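Long-range contact in flagellar hook-associated protein (Burkholderia pseudomallei, PDB 4UT1), which probably serves as a structural component of the bacterial flagellum, at the junction that follows the hook: residues L82-Y96 with K612-T626. Sequence-based numbering, arbitrary orientation.
Sequences LNAAQTQGSSLSTYY and KASSAAQTALVGQIT. With EDO (1,2-ethanediol), chain Q.
An antiparallel helix pair joins the first and last helices of the modelled chain, 80-106 and 593-630, in the elongated helical part of FlgK, with Gln618 as knob among Ala85, Gln88, Gly89 and Leu92. The axes of segments 82-96 and 612-626 come within 8.6 Å, their N-to-C directions 148° apart. The Gln618 side chain packs on the bare backbone of Gly89, Gln618 CG lying 3.3 Å from Gly89 CA. It leaves with CG anti to the backbone N and bends at chi2 (71°), carrying its amide along the partner helix. Gln618 NE2 donates to Ala85 O at 3.0 Å, the acceptor lying close to the plane of the Gln618 amide; that carbonyl also accepts the helical bond from Gly89 N. Val622 forks between neighbouring residues, CG2 against Ala85 O and CG1 over a face of the Gln86 amide, nearest NE2 at 3.4 Å, while Ile625 splits its branches between Ala85 CB (CD1) and Leu82 CD1 (CG2, 3.5 Å). At the other end Lys612 CA sits over one face of the Tyr96 ring, 3.9 Å from its centroid, a CH-pi contact, and the extended lysine chain follows the ring out to OH. Beside Gly89, ethanediol, probably from crystallisation, bonds through O1 to Thr619 OG1, and one water donates to Gly89 O (2.7 Å) and Ser615 O (3.0 Å) while also bonding Ser615 OG and Thr619 OG1.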
loop_
_atom_site.group_PDB
_atom_site.type_symbol
_atom_site.label_atom_id
_atom_site.label_comp_id
_atom_site.label_asym_id
_atom_site.label_seq_id
_atom_site.Cartn_x
_atom_site.Cartn_y
_atom_site.Cartn_z
ATOM N N LEU A 82 -39.603 -5.141 -10.758
ATOM C CA LEU A 82 -38.767 -6.133 -11.410
ATOM C C LEU A 82 -37.457 -5.505 -11.875
ATOM O O LEU A 82 -36.390 -6.104 -11.729
ATOM C CB LEU A 82 -39.490 -6.777 -12.593
ATOM C CG LEU A 82 -38.599 -7.679 -13.453
ATOM C CD1 LEU A 82 -38.028 -8.847 -12.633
ATOM C CD2 LEU A 82 -39.323 -8.197 -14.689
ATOM N N ASN A 83 -37.539 -4.302 -12.439
ATOM C CA ASN A 83 -36.349 -3.591 -12.899
ATOM C C ASN A 83 -35.320 -3.403 -11.799
ATOM O O ASN A 83 -34.135 -3.643 -12.015
ATOM C CB ASN A 83 -36.715 -2.223 -13.474
ATOM C CG ASN A 83 -37.501 -2.326 -14.762
ATOM O OD1 ASN A 83 -37.398 -3.317 -15.482
ATOM N ND2 ASN A 83 -38.292 -1.299 -15.059
ATOM N N ALA A 84 -35.770 -2.958 -10.629
ATOM C CA ALA A 84 -34.866 -2.713 -9.512
ATOM C C ALA A 84 -34.248 -4.016 -9.017
ATOM O O ALA A 84 -33.050 -4.083 -8.748
ATOM C CB ALA A 84 -35.594 -2.013 -8.381
ATOM N N ALA A 85 -35.073 -5.046 -8.892
ATOM C CA ALA A 85 -34.594 -6.340 -8.420
ATOM C C ALA A 85 -33.608 -6.922 -9.425
ATOM O O ALA A 85 -32.535 -7.402 -9.059
ATOM C CB ALA A 85 -35.764 -7.290 -8.190
ATOM N N GLN A 86 -33.982 -6.877 -10.700
ATOM C CA GLN A 86 -33.119 -7.376 -11.755
ATOM C C GLN A 86 -31.771 -6.658 -11.747
ATOM O O GLN A 86 -30.724 -7.299 -11.864
ATOM C CB GLN A 86 -33.788 -7.225 -13.128
ATOM C CG GLN A 86 -32.871 -7.612 -14.282
ATOM C CD GLN A 86 -32.584 -9.100 -14.329
ATOM O OE1 GLN A 86 -31.515 -9.560 -13.908
ATOM N NE2 GLN A 86 -33.538 -9.865 -14.839
ATOM N N THR A 87 -31.788 -5.333 -11.600
ATOM C CA THR A 87 -30.549 -4.571 -11.694
ATOM C C THR A 87 -29.640 -4.828 -10.483
ATOM O O THR A 87 -28.418 -4.828 -10.623
ATOM C CB THR A 87 -30.810 -3.050 -11.852
ATOM O OG1 THR A 87 -29.686 -2.448 -12.514
ATOM C CG2 THR A 87 -31.025 -2.373 -10.505
ATOM N N GLN A 88 -30.233 -5.072 -9.314
ATOM C CA GLN A 88 -29.464 -5.482 -8.133
ATOM C C GLN A 88 -28.861 -6.871 -8.338
ATOM O O GLN A 88 -27.728 -7.133 -7.930
ATOM C CB GLN A 88 -30.347 -5.466 -6.877
ATOM C CG GLN A 88 -29.689 -6.029 -5.600
ATOM C CD GLN A 88 -28.491 -5.220 -5.109
ATOM O OE1 GLN A 88 -28.009 -4.316 -5.796
ATOM N NE2 GLN A 88 -28.002 -5.549 -3.908
ATOM N N GLY A 89 -29.610 -7.756 -8.981
ATOM C CA GLY A 89 -29.150 -9.112 -9.209
ATOM C C GLY A 89 -27.985 -9.147 -10.180
ATOM O O GLY A 89 -27.014 -9.877 -9.972
ATOM N N SER A 90 -28.095 -8.369 -11.254
ATOM C CA SER A 90 -27.035 -8.274 -12.250
ATOM C C SER A 90 -25.771 -7.640 -11.659
ATOM O O SER A 90 -24.658 -8.028 -11.998
ATOM C CB SER A 90 -27.503 -7.467 -13.457
ATOM O OG SER A 90 -28.585 -8.110 -14.090
ATOM N N SER A 91 -25.957 -6.649 -10.796
ATOM C CA SER A 91 -24.835 -6.034 -10.103
ATOM C C SER A 91 -24.118 -7.047 -9.207
ATOM O O SER A 91 -22.896 -7.191 -9.272
ATOM C CB SER A 91 -25.301 -4.844 -9.273
ATOM O OG SER A 91 -24.231 -4.329 -8.502
ATOM N N LEU A 92 -24.886 -7.737 -8.371
ATOM C CA LEU A 92 -24.317 -8.735 -7.459
ATOM C C LEU A 92 -23.614 -9.866 -8.204
ATOM O O LEU A 92 -22.559 -10.327 -7.779
ATOM C CB LEU A 92 -25.410 -9.314 -6.550
ATOM C CG LEU A 92 -25.920 -8.337 -5.490
ATOM C CD1 LEU A 92 -27.141 -8.893 -4.769
ATOM C CD2 LEU A 92 -24.798 -8.013 -4.498
ATOM N N SER A 93 -24.194 -10.320 -9.311
ATOM C CA SER A 93 -23.609 -11.453 -10.019
ATOM C C SER A 93 -22.357 -11.013 -10.760
ATOM O O SER A 93 -21.397 -11.760 -10.846
ATOM C CB SER A 93 -24.609 -12.089 -10.993
ATOM O OG SER A 93 -24.866 -11.243 -12.095
ATOM N N THR A 94 -22.377 -9.802 -11.305
ATOM C CA THR A 94 -21.183 -9.224 -11.920
ATOM C C THR A 94 -20.053 -9.082 -10.884
ATOM O O THR A 94 -18.918 -9.483 -11.139
ATOM C CB THR A 94 -21.496 -7.843 -12.545
ATOM O OG1 THR A 94 -22.365 -8.032 -13.668
ATOM C CG2 THR A 94 -20.224 -7.161 -13.020
ATOM N N TYR A 95 -20.375 -8.507 -9.728
ATOM C CA TYR A 95 -19.399 -8.311 -8.653
ATOM C C TYR A 95 -18.877 -9.678 -8.199
ATOM O O TYR A 95 -17.664 -9.893 -8.121
ATOM C CB TYR A 95 -20.032 -7.530 -7.491
ATOM C CG TYR A 95 -19.079 -6.989 -6.433
ATOM C CD1 TYR A 95 -17.761 -7.427 -6.351
ATOM C CD2 TYR A 95 -19.513 -6.049 -5.502
ATOM C CE1 TYR A 95 -16.897 -6.934 -5.370
ATOM C CE2 TYR A 95 -18.657 -5.548 -4.526
ATOM C CZ TYR A 95 -17.356 -5.992 -4.469
ATOM O OH TYR A 95 -16.511 -5.499 -3.498
ATOM N N TYR A 96 -19.788 -10.606 -7.920
ATOM C CA TYR A 96 -19.378 -11.954 -7.512
ATOM C C TYR A 96 -18.386 -12.588 -8.501
ATOM O O TYR A 96 -17.314 -13.063 -8.105
ATOM C CB TYR A 96 -20.582 -12.893 -7.347
ATOM C CG TYR A 96 -20.110 -14.293 -7.034
ATOM C CD1 TYR A 96 -19.314 -14.528 -5.919
ATOM C CD2 TYR A 96 -20.409 -15.366 -7.857
ATOM C CE1 TYR A 96 -18.846 -15.787 -5.624
ATOM C CE2 TYR A 96 -19.941 -16.648 -7.561
ATOM C CZ TYR A 96 -19.157 -16.844 -6.447
ATOM O OH TYR A 96 -18.682 -18.104 -6.143
ATOM N N LYS A 612 -21.249 -14.601 -2.937
ATOM C CA LYS A 612 -21.793 -15.836 -3.489
ATOM C C LYS A 612 -23.216 -16.072 -2.989
ATOM O O LYS A 612 -24.113 -16.423 -3.763
ATOM C CB LYS A 612 -20.919 -17.037 -3.136
ATOM C CG LYS A 612 -21.405 -18.341 -3.769
ATOM C CD LYS A 612 -20.543 -19.542 -3.342
ATOM C CE LYS A 612 -20.962 -20.819 -4.074
ATOM N NZ LYS A 612 -20.113 -21.995 -3.693
ATOM N N ALA A 613 -23.420 -15.884 -1.692
ATOM C CA ALA A 613 -24.729 -16.103 -1.097
ATOM C C ALA A 613 -25.698 -14.996 -1.521
ATOM O O ALA A 613 -26.828 -15.275 -1.923
ATOM C CB ALA A 613 -24.620 -16.168 0.411
ATOM N N SER A 614 -25.245 -13.742 -1.444
ATOM C CA SER A 614 -26.097 -12.611 -1.799
ATOM C C SER A 614 -26.556 -12.716 -3.246
ATOM O O SER A 614 -27.722 -12.479 -3.562
ATOM C CB SER A 614 -25.373 -11.292 -1.579
ATOM O OG SER A 614 -25.221 -11.045 -0.200
ATOM N N SER A 615 -25.625 -13.065 -4.122
ATOM C CA SER A 615 -25.935 -13.215 -5.537
ATOM C C SER A 615 -26.887 -14.389 -5.789
ATOM O O SER A 615 -27.860 -14.254 -6.527
ATOM C CB SER A 615 -24.643 -13.389 -6.342
ATOM O OG SER A 615 -24.925 -13.424 -7.729
ATOM N N ALA A 616 -26.598 -15.544 -5.192
ATOM C CA ALA A 616 -27.480 -16.696 -5.310
ATOM C C ALA A 616 -28.907 -16.324 -4.901
ATOM O O ALA A 616 -29.868 -16.653 -5.597
ATOM C CB ALA A 616 -26.975 -17.847 -4.465
ATOM N N ALA A 617 -29.027 -15.631 -3.772
ATOM C CA ALA A 617 -30.329 -15.263 -3.229
ATOM C C ALA A 617 -31.055 -14.301 -4.158
ATOM O O ALA A 617 -32.256 -14.433 -4.393
ATOM C CB ALA A 617 -30.177 -14.637 -1.855
ATOM N N GLN A 618 -30.318 -13.328 -4.674
ATOM C CA GLN A 618 -30.938 -12.282 -5.470
ATOM C C GLN A 618 -31.309 -12.817 -6.841
ATOM O O GLN A 618 -32.357 -12.484 -7.366
ATOM C CB GLN A 618 -30.019 -11.067 -5.604
ATOM C CG GLN A 618 -30.649 -9.917 -6.381
ATOM C CD GLN A 618 -31.758 -9.244 -5.598
ATOM O OE1 GLN A 618 -31.833 -9.373 -4.375
ATOM N NE2 GLN A 618 -32.624 -8.519 -6.296
ATOM N N THR A 619 -30.443 -13.630 -7.425
ATOM C CA THR A 619 -30.739 -14.182 -8.736
ATOM C C THR A 619 -31.977 -15.064 -8.658
ATOM O O THR A 619 -32.843 -15.023 -9.539
ATOM C CB THR A 619 -29.556 -14.966 -9.281
ATOM O OG1 THR A 619 -28.533 -14.036 -9.639
ATOM C CG2 THR A 619 -29.967 -15.763 -10.515
ATOM N N ALA A 620 -32.051 -15.848 -7.586
ATOM C CA ALA A 620 -33.215 -16.669 -7.312
ATOM C C ALA A 620 -34.462 -15.799 -7.258
ATOM O O ALA A 620 -35.450 -16.074 -7.934
ATOM C CB ALA A 620 -33.034 -17.442 -6.007
ATOM N N LEU A 621 -34.403 -14.735 -6.467
ATOM C CA LEU A 621 -35.536 -13.825 -6.331
ATOM C C LEU A 621 -35.955 -13.179 -7.659
ATOM O O LEU A 621 -37.146 -13.100 -7.980
ATOM C CB LEU A 621 -35.210 -12.729 -5.332
ATOM C CG LEU A 621 -36.348 -11.723 -5.204
ATOM C CD1 LEU A 621 -37.542 -12.431 -4.565
ATOM C CD2 LEU A 621 -35.902 -10.525 -4.391
ATOM N N VAL A 622 -34.967 -12.697 -8.410
ATOM C CA VAL A 622 -35.220 -12.110 -9.726
ATOM C C VAL A 622 -35.940 -13.115 -10.626
ATOM O O VAL A 622 -36.879 -12.765 -11.360
ATOM C CB VAL A 622 -33.899 -11.648 -10.387
ATOM C CG1 VAL A 622 -34.129 -11.243 -11.831
ATOM C CG2 VAL A 622 -33.278 -10.499 -9.585
ATOM N N GLY A 623 -35.507 -14.369 -10.546
ATOM C CA GLY A 623 -36.133 -15.447 -11.287
ATOM C C GLY A 623 -37.597 -15.573 -10.914
ATOM O O GLY A 623 -38.462 -15.717 -11.779
ATOM N N GLN A 624 -37.874 -15.479 -9.620
ATOM C CA GLN A 624 -39.238 -15.617 -9.121
ATOM C C GLN A 624 -40.129 -14.443 -9.533
ATOM O O GLN A 624 -41.274 -14.638 -9.918
ATOM C CB GLN A 624 -39.221 -15.761 -7.605
ATOM C CG GLN A 624 -38.481 -17.017 -7.150
ATOM C CD GLN A 624 -37.995 -16.928 -5.726
ATOM O OE1 GLN A 624 -38.595 -16.256 -4.890
ATOM N NE2 GLN A 624 -36.893 -17.614 -5.439
ATOM N N ILE A 625 -39.603 -13.225 -9.455
ATOM C CA ILE A 625 -40.364 -12.050 -9.887
ATOM C C ILE A 625 -40.655 -12.121 -11.385
ATOM O O ILE A 625 -41.754 -11.766 -11.846
ATOM C CB ILE A 625 -39.606 -10.756 -9.547
ATOM C CG1 ILE A 625 -39.358 -10.700 -8.038
ATOM C CG2 ILE A 625 -40.360 -9.526 -10.045
ATOM C CD1 ILE A 625 -38.613 -9.464 -7.583
ATOM N N THR A 626 -39.677 -12.614 -12.140
ATOM C CA THR A 626 -39.821 -12.746 -13.583
ATOM C C THR A 626 -40.922 -13.739 -13.921
ATOM O O THR A 626 -41.759 -13.482 -14.791
ATOM C CB THR A 626 -38.494 -13.178 -14.235
ATOM O OG1 THR A 626 -37.531 -12.128 -14.070
ATOM C CG2 THR A 626 -38.679 -13.468 -15.724
HETATM C C1 EDO Q . -29.117 -12.360 -12.315
HETATM O O1 EDO Q . -29.616 -11.714 -11.140
HETATM C C2 EDO Q . -27.623 -12.105 -12.437
HETATM O O2 EDO Q . -27.291 -11.727 -13.782
HETATM O O HOH W 1 -27.222 -11.873 -8.221
#